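Ficolin-3 (Homo sapiens, PDB 2J5Z) is a lectin of innate immunity that probably recognises sugars on microbial surfaces through its fibrinogen-like domain, which binds galactose here. Local coordinates at residues Y181-E193 with Y199-Y213. Residues are numbered along the deposited sequence; the frame is centred on the assembly and turned at random.
Sequences YRSNLNGRYAVSE and YGIDWASGRGVGHPY. With GAL (beta-D-galactopyranose), chain E.
Y181 pushes its ring between galactose and N184 and delivers its hydroxyl to D202, at the sugar pocket of the fibrinogen-like domain; both 181-193 and 199-213 belong to the long irregular region between helix 167-171 and strand 215-220. Y181 OH donates to D202 OD2 (2.6 Å) on the anti side of the carboxylate, and G200 N and G210 N approach the same oxygen from above the carboxylate plane, so three donors fix this buried acceptor. With chi1 at 74°, the Y181 ring swings toward D202, N184 CB resting over the centre of one face and galactose O3 lying off-centre over the other. Y199 and V209 also touch the sugar, Y199 through CE1 near C4 and V209 through its methyls near O3, and V171 of helix 167-171 touches both tyrosines. N184 ND2 reaches G200 O at 2.8 Å from above the carbonyl plane, while its OD1 accepts from Y177 OH.

Among the backbones, S183 and W203 form a single bridge: A204 N gives a nearly straight bond to R182 O (2.7 Å), and N184 N bonds D202 O. Farther along, water 2 joins R188 O to I201 N, and water 3 joins A190 N to Y213 O.

The apolar contacts centre on L185 and I201, which also pack on V216 of strand 215-220. L185 CD1 meets W203 CZ3 at 3.9 Å, and its CD2 meets I201 CG2. Separately, I201 CD1 presses on Y189 CD1 (3.5 Å).

Charge closes the far end, where E193 splits its carboxylate: OE1 pairs with R207 NH2 in a salt bridge (3.2 Å), and OE2 accepts a hydrogen bond from H211 ND1 (2.7 Å), which comes to its syn side, OE2 itself lying almost exactly in the imidazole plane.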
ATOM      1  N   TYR A 181      30.730  -5.764  13.131  1.00 20.61           N
ATOM      2  CA  TYR A 181      30.234  -4.915  12.039  1.00 20.85           C
ATOM      3  C   TYR A 181      30.657  -3.439  11.979  1.00 20.66           C
ATOM      4  O   TYR A 181      30.999  -2.819  12.993  1.00 21.72           O
ATOM      5  CB  TYR A 181      28.696  -4.982  11.973  1.00 20.18           C
ATOM      6  CG  TYR A 181      27.942  -4.232  13.069  1.00 21.04           C
ATOM      7  CD1 TYR A 181      27.721  -2.861  12.977  1.00 20.47           C
ATOM      8  CD2 TYR A 181      27.406  -4.907  14.158  1.00 21.23           C
ATOM      9  CE1 TYR A 181      27.010  -2.173  13.955  1.00 20.60           C
ATOM     10  CE2 TYR A 181      26.685  -4.227  15.145  1.00 21.66           C
ATOM     11  CZ  TYR A 181      26.497  -2.863  15.037  1.00 20.90           C
ATOM     12  OH  TYR A 181      25.786  -2.171  15.995  1.00 22.73           O
ATOM     13  N   ARG A 182      30.615  -2.888  10.765  1.00 19.47           N
ATOM     14  CA  ARG A 182      30.600  -1.443  10.548  1.00 19.21           C
ATOM     15  C   ARG A 182      29.191  -1.010  10.152  1.00 18.56           C
ATOM     16  O   ARG A 182      28.847   0.163  10.265  1.00 19.56           O
ATOM     17  CB  ARG A 182      31.563  -1.037   9.427  1.00 20.10           C
ATOM     18  CG  ARG A 182      32.995  -1.534   9.586  1.00 24.08           C
ATOM     19  CD  ARG A 182      33.979  -0.409   9.818  1.00 23.93           C
ATOM     20  NE  ARG A 182      33.782   0.712   8.902  1.00 23.97           N
ATOM     21  CZ  ARG A 182      33.956   1.981   9.252  1.00 24.52           C
ATOM     22  NH1 ARG A 182      34.334   2.284  10.491  1.00 24.98           N
ATOM     23  NH2 ARG A 182      33.752   2.947   8.376  1.00 25.48           N
ATOM     24  N   SER A 183      28.386  -1.954   9.657  1.00 18.56           N
ATOM     25  CA  SER A 183      26.964  -1.687   9.352  1.00 17.03           C
ATOM     26  C   SER A 183      26.080  -2.846   9.814  1.00 16.11           C
ATOM     27  O   SER A 183      26.503  -3.998   9.846  1.00 14.82           O
ATOM     28  CB  SER A 183      26.747  -1.417   7.858  1.00 17.42           C
ATOM     29  OG  SER A 183      27.310  -2.454   7.067  1.00 17.44           O
ATOM     30  N   ASN A 184      24.833  -2.537  10.143  1.00 16.62           N
ATOM     31  CA  ASN A 184      23.952  -3.508  10.776  1.00 16.31           C
ATOM     32  C   ASN A 184      22.501  -3.122  10.497  1.00 15.93           C
ATOM     33  O   ASN A 184      21.695  -2.959  11.423  1.00 16.79           O
ATOM     34  CB  ASN A 184      24.207  -3.491  12.291  1.00 17.91           C
ATOM     35  CG  ASN A 184      23.518  -4.610  13.020  1.00 17.35           C
ATOM     36  OD1 ASN A 184      23.517  -5.773  12.568  1.00 17.07           O
ATOM     37  ND2 ASN A 184      22.948  -4.284  14.198  1.00 19.23           N
ATOM     38  N   LEU A 185      22.166  -2.967   9.223  1.00 14.44           N
ATOM     39  CA  LEU A 185      20.891  -2.370   8.831  1.00 15.35           C
ATOM     40  C   LEU A 185      19.679  -3.276   9.028  1.00 14.79           C
ATOM     41  O   LEU A 185      18.550  -2.815   8.911  1.00 15.59           O
ATOM     42  CB  LEU A 185      20.935  -1.862   7.386  1.00 15.23           C
ATOM     43  CG  LEU A 185      21.997  -0.797   7.079  1.00 16.41           C
ATOM     44  CD1 LEU A 185      21.901  -0.378   5.617  1.00 16.18           C
ATOM     45  CD2 LEU A 185      21.920   0.438   8.018  1.00 15.39           C
ATOM     46  N   ASN A 186      19.924  -4.552   9.315  1.00 15.27           N
ATOM     47  CA  ASN A 186      18.854  -5.499   9.640  1.00 15.78           C
ATOM     48  C   ASN A 186      18.812  -5.684  11.150  1.00 17.14           C
ATOM     49  O   ASN A 186      18.305  -6.691  11.657  1.00 16.78           O
ATOM     50  CB  ASN A 186      19.075  -6.849   8.958  1.00 16.08           C
ATOM     51  CG  ASN A 186      18.908  -6.787   7.453  1.00 15.35           C
ATOM     52  OD1 ASN A 186      18.217  -5.911   6.931  1.00 17.08           O
ATOM     53  ND2 ASN A 186      19.528  -7.734   6.745  1.00 16.48           N
ATOM     54  N   GLY A 187      19.359  -4.705  11.865  1.00 17.61           N
ATOM     55  CA  GLY A 187      19.442  -4.799  13.321  1.00 19.79           C
ATOM     56  C   GLY A 187      18.128  -4.432  13.983  1.00 20.16           C
ATOM     57  O   GLY A 187      17.133  -4.175  13.308  1.00 19.88           O
ATOM     58  N   ARG A 188      18.133  -4.395  15.310  1.00 20.82           N
ATOM     59  CA  ARG A 188      16.920  -4.137  16.081  1.00 22.52           C
ATOM     60  C   ARG A 188      16.411  -2.704  15.960  1.00 22.37           C
ATOM     61  O   ARG A 188      17.163  -1.741  16.094  1.00 22.65           O
ATOM     62  CB  ARG A 188      17.154  -4.495  17.552  1.00 23.30           C
ATOM     63  CG  ARG A 188      15.896  -4.526  18.378  1.00 25.97           C
ATOM     64  CD  ARG A 188      16.135  -5.317  19.666  1.00 28.57           C
ATOM     65  NE  ARG A 188      14.882  -5.616  20.343  1.00 29.51           N
ATOM     66  CZ  ARG A 188      14.806  -6.171  21.543  1.00 30.50           C
ATOM     67  NH1 ARG A 188      15.917  -6.490  22.195  1.00 30.08           N
ATOM     68  NH2 ARG A 188      13.618  -6.400  22.087  1.00 31.29           N
ATOM     69  N   TYR A 189      15.115  -2.552  15.701  1.00 22.63           N
ATOM     70  CA  TYR A 189      14.562  -1.225  15.514  1.00 22.68           C
ATOM     71  C   TYR A 189      14.442  -0.451  16.826  1.00 24.13           C
ATOM     72  O   TYR A 189      14.196  -1.039  17.877  1.00 25.56           O
ATOM     73  CB  TYR A 189      13.195  -1.270  14.819  1.00 22.26           C
ATOM     74  CG  TYR A 189      12.798   0.070  14.260  1.00 21.24           C
ATOM     75  CD1 TYR A 189      13.205   0.461  12.988  1.00 19.90           C
ATOM     76  CD2 TYR A 189      12.041   0.965  15.014  1.00 20.10           C
ATOM     77  CE1 TYR A 189      12.854   1.698  12.471  1.00 20.40           C
ATOM     78  CE2 TYR A 189      11.694   2.201  14.515  1.00 20.38           C
ATOM     79  CZ  TYR A 189      12.101   2.571  13.241  1.00 20.99           C
ATOM     80  OH  TYR A 189      11.747   3.803  12.729  1.00 21.21           O
ATOM     81  N   ALA A 190      14.622   0.860  16.730  1.00 24.82           N
ATOM     82  CA  ALA A 190      14.431   1.787  17.840  1.00 26.12           C
ATOM     83  C   ALA A 190      13.724   3.050  17.360  1.00 26.87           C
ATOM     84  O   ALA A 190      14.111   3.643  16.345  1.00 26.97           O
ATOM     85  CB  ALA A 190      15.782   2.135  18.483  1.00 25.85           C
ATOM     86  N   VAL A 191      12.693   3.481  18.090  1.00 27.81           N
ATOM     87  CA  VAL A 191      11.932   4.666  17.681  1.00 29.32           C
ATOM     88  C   VAL A 191      12.610   5.986  18.030  1.00 29.76           C
ATOM     89  O   VAL A 191      12.176   7.038  17.569  1.00 30.91           O
ATOM     90  CB  VAL A 191      10.477   4.658  18.215  1.00 29.43           C
ATOM     91  CG1 VAL A 191       9.779   3.371  17.803  1.00 30.56           C
ATOM     92  CG2 VAL A 191      10.451   4.831  19.731  1.00 29.85           C
ATOM     93  N   SER A 192      13.677   5.917  18.829  1.00 31.04           N
ATOM     94  CA  SER A 192      14.476   7.097  19.198  1.00 31.43           C
ATOM     95  C   SER A 192      15.815   6.691  19.828  1.00 31.74           C
ATOM     96  O   SER A 192      16.056   5.505  20.076  1.00 31.87           O
ATOM     97  CB  SER A 192      13.691   7.994  20.166  1.00 31.70           C
ATOM     98  OG  SER A 192      13.476   7.320  21.390  1.00 29.81           O
ATOM     99  N   GLU A 193      16.673   7.677  20.096  1.00 33.22           N
ATOM    100  CA  GLU A 193      17.954   7.452  20.792  1.00 34.02           C
ATOM    101  C   GLU A 193      17.765   6.883  22.201  1.00 34.42           C
ATOM    102  O   GLU A 193      18.493   5.976  22.617  1.00 34.51           O
ATOM    103  CB  GLU A 193      18.777   8.746  20.847  1.00 34.62           C
ATOM    104  CG  GLU A 193      20.201   8.597  21.401  1.00 35.46           C
ATOM    105  CD  GLU A 193      21.206   8.099  20.376  1.00 37.42           C
ATOM    106  OE1 GLU A 193      21.095   8.472  19.182  1.00 37.45           O
ATOM    107  OE2 GLU A 193      22.125   7.341  20.773  1.00 37.73           O
ATOM    108  N   TYR A 199      23.489  -2.354  20.154  1.00 30.80           N
ATOM    109  CA  TYR A 199      23.658  -2.571  18.723  1.00 29.00           C
ATOM    110  C   TYR A 199      22.303  -2.414  18.049  1.00 27.16           C
ATOM    111  O   TYR A 199      21.363  -3.147  18.375  1.00 26.67           O
ATOM    112  CB  TYR A 199      24.180  -3.978  18.474  1.00 29.91           C
ATOM    113  CG  TYR A 199      25.427  -4.294  19.262  1.00 32.26           C
ATOM    114  CD1 TYR A 199      26.590  -3.572  19.058  1.00 33.46           C
ATOM    115  CD2 TYR A 199      25.437  -5.314  20.215  1.00 33.43           C
ATOM    116  CE1 TYR A 199      27.736  -3.848  19.778  1.00 35.34           C
ATOM    117  CE2 TYR A 199      26.586  -5.605  20.942  1.00 34.65           C
ATOM    118  CZ  TYR A 199      27.733  -4.864  20.715  1.00 35.23           C
ATOM    119  OH  TYR A 199      28.887  -5.130  21.416  1.00 35.45           O
ATOM    120  N   GLY A 200      22.208  -1.471  17.117  1.00 25.47           N
ATOM    121  CA  GLY A 200      20.954  -1.234  16.394  1.00 23.61           C
ATOM    122  C   GLY A 200      21.162  -1.064  14.899  1.00 22.14           C
ATOM    123  O   GLY A 200      22.117  -1.594  14.339  1.00 21.38           O
ATOM    124  N   ILE A 201      20.271  -0.304  14.264  1.00 20.82           N
ATOM    125  CA  ILE A 201      20.344  -0.062  12.816  1.00 20.65           C
ATOM    126  C   ILE A 201      21.404   1.014  12.591  1.00 20.09           C
ATOM    127  O   ILE A 201      21.103   2.210  12.514  1.00 20.85           O
ATOM    128  CB  ILE A 201      18.955   0.310  12.232  1.00 20.83           C
ATOM    129  CG1 ILE A 201      17.972  -0.831  12.510  1.00 20.70           C
ATOM    130  CG2 ILE A 201      19.052   0.601  10.735  1.00 20.88           C
ATOM    131  CD1 ILE A 201      16.503  -0.504  12.241  1.00 19.62           C
ATOM    132  N   ASP A 202      22.652   0.553  12.520  1.00 19.75           N
ATOM    133  CA  ASP A 202      23.836   1.408  12.650  1.00 19.95           C
ATOM    134  C   ASP A 202      24.667   1.460  11.363  1.00 19.96           C
ATOM    135  O   ASP A 202      24.723   0.486  10.609  1.00 18.95           O
ATOM    136  CB  ASP A 202      24.742   0.885  13.766  1.00 20.95           C
ATOM    137  CG  ASP A 202      24.067   0.864  15.133  1.00 22.19           C
ATOM    138  OD1 ASP A 202      23.049   1.558  15.320  1.00 24.34           O
ATOM    139  OD2 ASP A 202      24.569   0.140  16.022  1.00 24.71           O
ATOM    140  N   TRP A 203      25.306   2.605  11.129  1.00 19.99           N
ATOM    141  CA  TRP A 203      26.236   2.804  10.010  1.00 20.09           C
ATOM    142  C   TRP A 203      27.444   3.546  10.590  1.00 21.67           C
ATOM    143  O   TRP A 203      27.382   4.757  10.797  1.00 23.13           O
ATOM    144  CB  TRP A 203      25.564   3.640   8.912  1.00 19.35           C
ATOM    145  CG  TRP A 203      26.276   3.674   7.554  1.00 19.67           C
ATOM    146  CD1 TRP A 203      27.105   4.653   7.087  1.00 19.53           C
ATOM    147  CD2 TRP A 203      26.185   2.692   6.501  1.00 19.47           C
ATOM    148  NE1 TRP A 203      27.545   4.339   5.815  1.00 19.15           N
ATOM    149  CE2 TRP A 203      27.002   3.138   5.441  1.00 19.53           C
ATOM    150  CE3 TRP A 203      25.505   1.472   6.365  1.00 20.02           C
ATOM    151  CZ2 TRP A 203      27.141   2.420   4.250  1.00 18.88           C
ATOM    152  CZ3 TRP A 203      25.649   0.755   5.186  1.00 18.83           C
ATOM    153  CH2 TRP A 203      26.458   1.230   4.144  1.00 19.24           C
ATOM    154  N   ALA A 204      28.518   2.813  10.876  1.00 23.14           N
ATOM    155  CA  ALA A 204      29.641   3.349  11.671  1.00 23.71           C
ATOM    156  C   ALA A 204      30.159   4.698  11.191  1.00 24.84           C
ATOM    157  O   ALA A 204      30.481   5.573  12.004  1.00 25.38           O
ATOM    158  CB  ALA A 204      30.780   2.344  11.754  1.00 23.33           C
ATOM    159  N   SER A 205      30.254   4.864   9.878  1.00 24.82           N
ATOM    160  CA  SER A 205      30.867   6.050   9.305  1.00 26.21           C
ATOM    161  C   SER A 205      29.909   7.233   9.232  1.00 27.02           C
ATOM    162  O   SER A 205      30.310   8.345   8.874  1.00 27.84           O
ATOM    163  CB  SER A 205      31.421   5.739   7.918  1.00 25.45           C
ATOM    164  OG  SER A 205      30.362   5.481   7.003  1.00 26.03           O
ATOM    165  N   GLY A 206      28.642   6.984   9.553  1.00 27.97           N
ATOM    166  CA  GLY A 206      27.644   8.039   9.623  1.00 29.39           C
ATOM    167  C   GLY A 206      27.508   8.503  11.057  1.00 31.17           C
ATOM    168  O   GLY A 206      28.245   9.386  11.495  1.00 31.22           O
ATOM    169  N   ARG A 207      26.582   7.892  11.798  1.00 31.80           N
ATOM    170  CA  ARG A 207      26.319   8.266  13.192  1.00 32.26           C
ATOM    171  C   ARG A 207      27.040   7.370  14.193  1.00 32.32           C
ATOM    172  O   ARG A 207      27.117   7.685  15.382  1.00 32.28           O
ATOM    173  CB  ARG A 207      24.809   8.286  13.475  1.00 32.51           C
ATOM    174  CG  ARG A 207      24.023   9.109  12.469  1.00 33.35           C
ATOM    175  CD  ARG A 207      22.632   9.521  12.960  1.00 36.03           C
ATOM    176  NE  ARG A 207      22.038   8.599  13.929  1.00 37.42           N
ATOM    177  CZ  ARG A 207      21.759   8.926  15.190  1.00 37.92           C
ATOM    178  NH1 ARG A 207      22.026  10.149  15.630  1.00 38.93           N
ATOM    179  NH2 ARG A 207      21.212   8.037  16.011  1.00 37.68           N
ATOM    180  N   GLY A 208      27.568   6.249  13.717  1.00 32.09           N
ATOM    181  CA  GLY A 208      28.352   5.364  14.565  1.00 31.85           C
ATOM    182  C   GLY A 208      27.544   4.266  15.214  1.00 32.14           C
ATOM    183  O   GLY A 208      26.310   4.314  15.225  1.00 32.55           O
ATOM    184  N   VAL A 209      28.245   3.273  15.756  1.00 32.10           N
ATOM    185  CA  VAL A 209      27.616   2.174  16.475  1.00 32.47           C
ATOM    186  C   VAL A 209      26.821   2.720  17.657  1.00 32.75           C
ATOM    187  O   VAL A 209      27.227   3.702  18.282  1.00 32.47           O
ATOM    188  CB  VAL A 209      28.670   1.160  16.976  1.00 32.58           C
ATOM    189  CG1 VAL A 209      28.013   0.009  17.698  1.00 33.11           C
ATOM    190  CG2 VAL A 209      29.497   0.644  15.811  1.00 32.53           C
ATOM    191  N   GLY A 210      25.680   2.099  17.944  1.00 32.29           N
ATOM    192  CA  GLY A 210      24.873   2.484  19.100  1.00 32.74           C
ATOM    193  C   GLY A 210      24.044   3.736  18.881  1.00 32.58           C
ATOM    194  O   GLY A 210      23.348   4.194  19.789  1.00 33.71           O
ATOM    195  N   HIS A 211      24.121   4.299  17.681  1.00 31.93           N
ATOM    196  CA  HIS A 211      23.367   5.503  17.347  1.00 31.86           C
ATOM    197  C   HIS A 211      22.622   5.354  16.010  1.00 31.62           C
ATOM    198  O   HIS A 211      23.130   5.726  14.942  1.00 31.57           O
ATOM    199  CB  HIS A 211      24.282   6.726  17.364  1.00 33.11           C
ATOM    200  CG  HIS A 211      25.128   6.818  18.599  1.00 34.05           C
ATOM    201  ND1 HIS A 211      24.596   7.040  19.853  1.00 35.01           N
ATOM    202  CD2 HIS A 211      26.467   6.709  18.775  1.00 35.13           C
ATOM    203  CE1 HIS A 211      25.569   7.068  20.746  1.00 35.30           C
ATOM    204  NE2 HIS A 211      26.715   6.867  20.119  1.00 35.15           N
ATOM    205  N   PRO A 212      21.392   4.823  16.080  1.00 30.52           N
ATOM    206  CA  PRO A 212      20.654   4.273  14.940  1.00 28.83           C
ATOM    207  C   PRO A 212      19.862   5.253  14.076  1.00 27.50           C
ATOM    208  O   PRO A 212      19.747   6.445  14.387  1.00 27.81           O
ATOM    209  CB  PRO A 212      19.689   3.306  15.618  1.00 29.51           C
ATOM    210  CG  PRO A 212      19.339   4.024  16.892  1.00 30.38           C
ATOM    211  CD  PRO A 212      20.618   4.714  17.332  1.00 30.28           C
ATOM    212  N   TYR A 213      19.301   4.718  12.993  1.00 25.27           N
ATOM    213  CA  TYR A 213      18.523   5.483  12.035  1.00 23.59           C
ATOM    214  C   TYR A 213      17.036   5.130  12.130  1.00 23.28           C
ATOM    215  O   TYR A 213      16.678   4.027  12.539  1.00 23.65           O
ATOM    216  CB  TYR A 213      19.029   5.195  10.617  1.00 22.73           C
ATOM    217  CG  TYR A 213      20.450   5.673  10.415  1.00 22.68           C
ATOM    218  CD1 TYR A 213      20.702   6.951   9.946  1.00 22.05           C
ATOM    219  CD2 TYR A 213      21.535   4.855  10.738  1.00 22.36           C
ATOM    220  CE1 TYR A 213      22.010   7.404   9.764  1.00 23.33           C
ATOM    221  CE2 TYR A 213      22.842   5.300  10.571  1.00 22.79           C
ATOM    222  CZ  TYR A 213      23.069   6.570  10.087  1.00 22.55           C
ATOM    223  OH  TYR A 213      24.360   7.018   9.921  1.00 23.21           O
TER
HETATM  224  C1  GAL E1278      32.355  -4.265  16.181  1.00 55.78           C
HETATM  225  C2  GAL E1278      31.326  -3.260  15.688  1.00 55.66           C
HETATM  226  C3  GAL E1278      30.310  -2.944  16.778  1.00 55.38           C
HETATM  227  C4  GAL E1278      29.866  -4.171  17.577  1.00 55.54           C
HETATM  228  C5  GAL E1278      30.991  -5.160  17.833  1.00 55.31           C
HETATM  229  C6  GAL E1278      30.448  -6.450  18.436  1.00 55.09           C
HETATM  230  O1  GAL E1278      33.288  -4.584  15.141  1.00 56.09           O
HETATM  231  O2  GAL E1278      31.981  -2.049  15.287  0.50 55.56           O
HETATM  232  O3  GAL E1278      29.166  -2.343  16.168  0.50 55.20           O
HETATM  233  O4  GAL E1278      28.810  -4.842  16.884  0.50 55.74           O
HETATM  234  O5  GAL E1278      31.642  -5.425  16.593  1.00 55.62           O
HETATM  235  O6  GAL E1278      31.281  -6.856  19.529  1.00 55.78           O
HETATM  236  O   HOH W   1      20.636  -4.657  16.322  1.00 27.15           O
HETATM  237  O   HOH W   2      18.090   0.621  15.868  1.00 19.78           O
HETATM  238  O   HOH W   3      16.128   2.477  14.880  1.00 24.82           O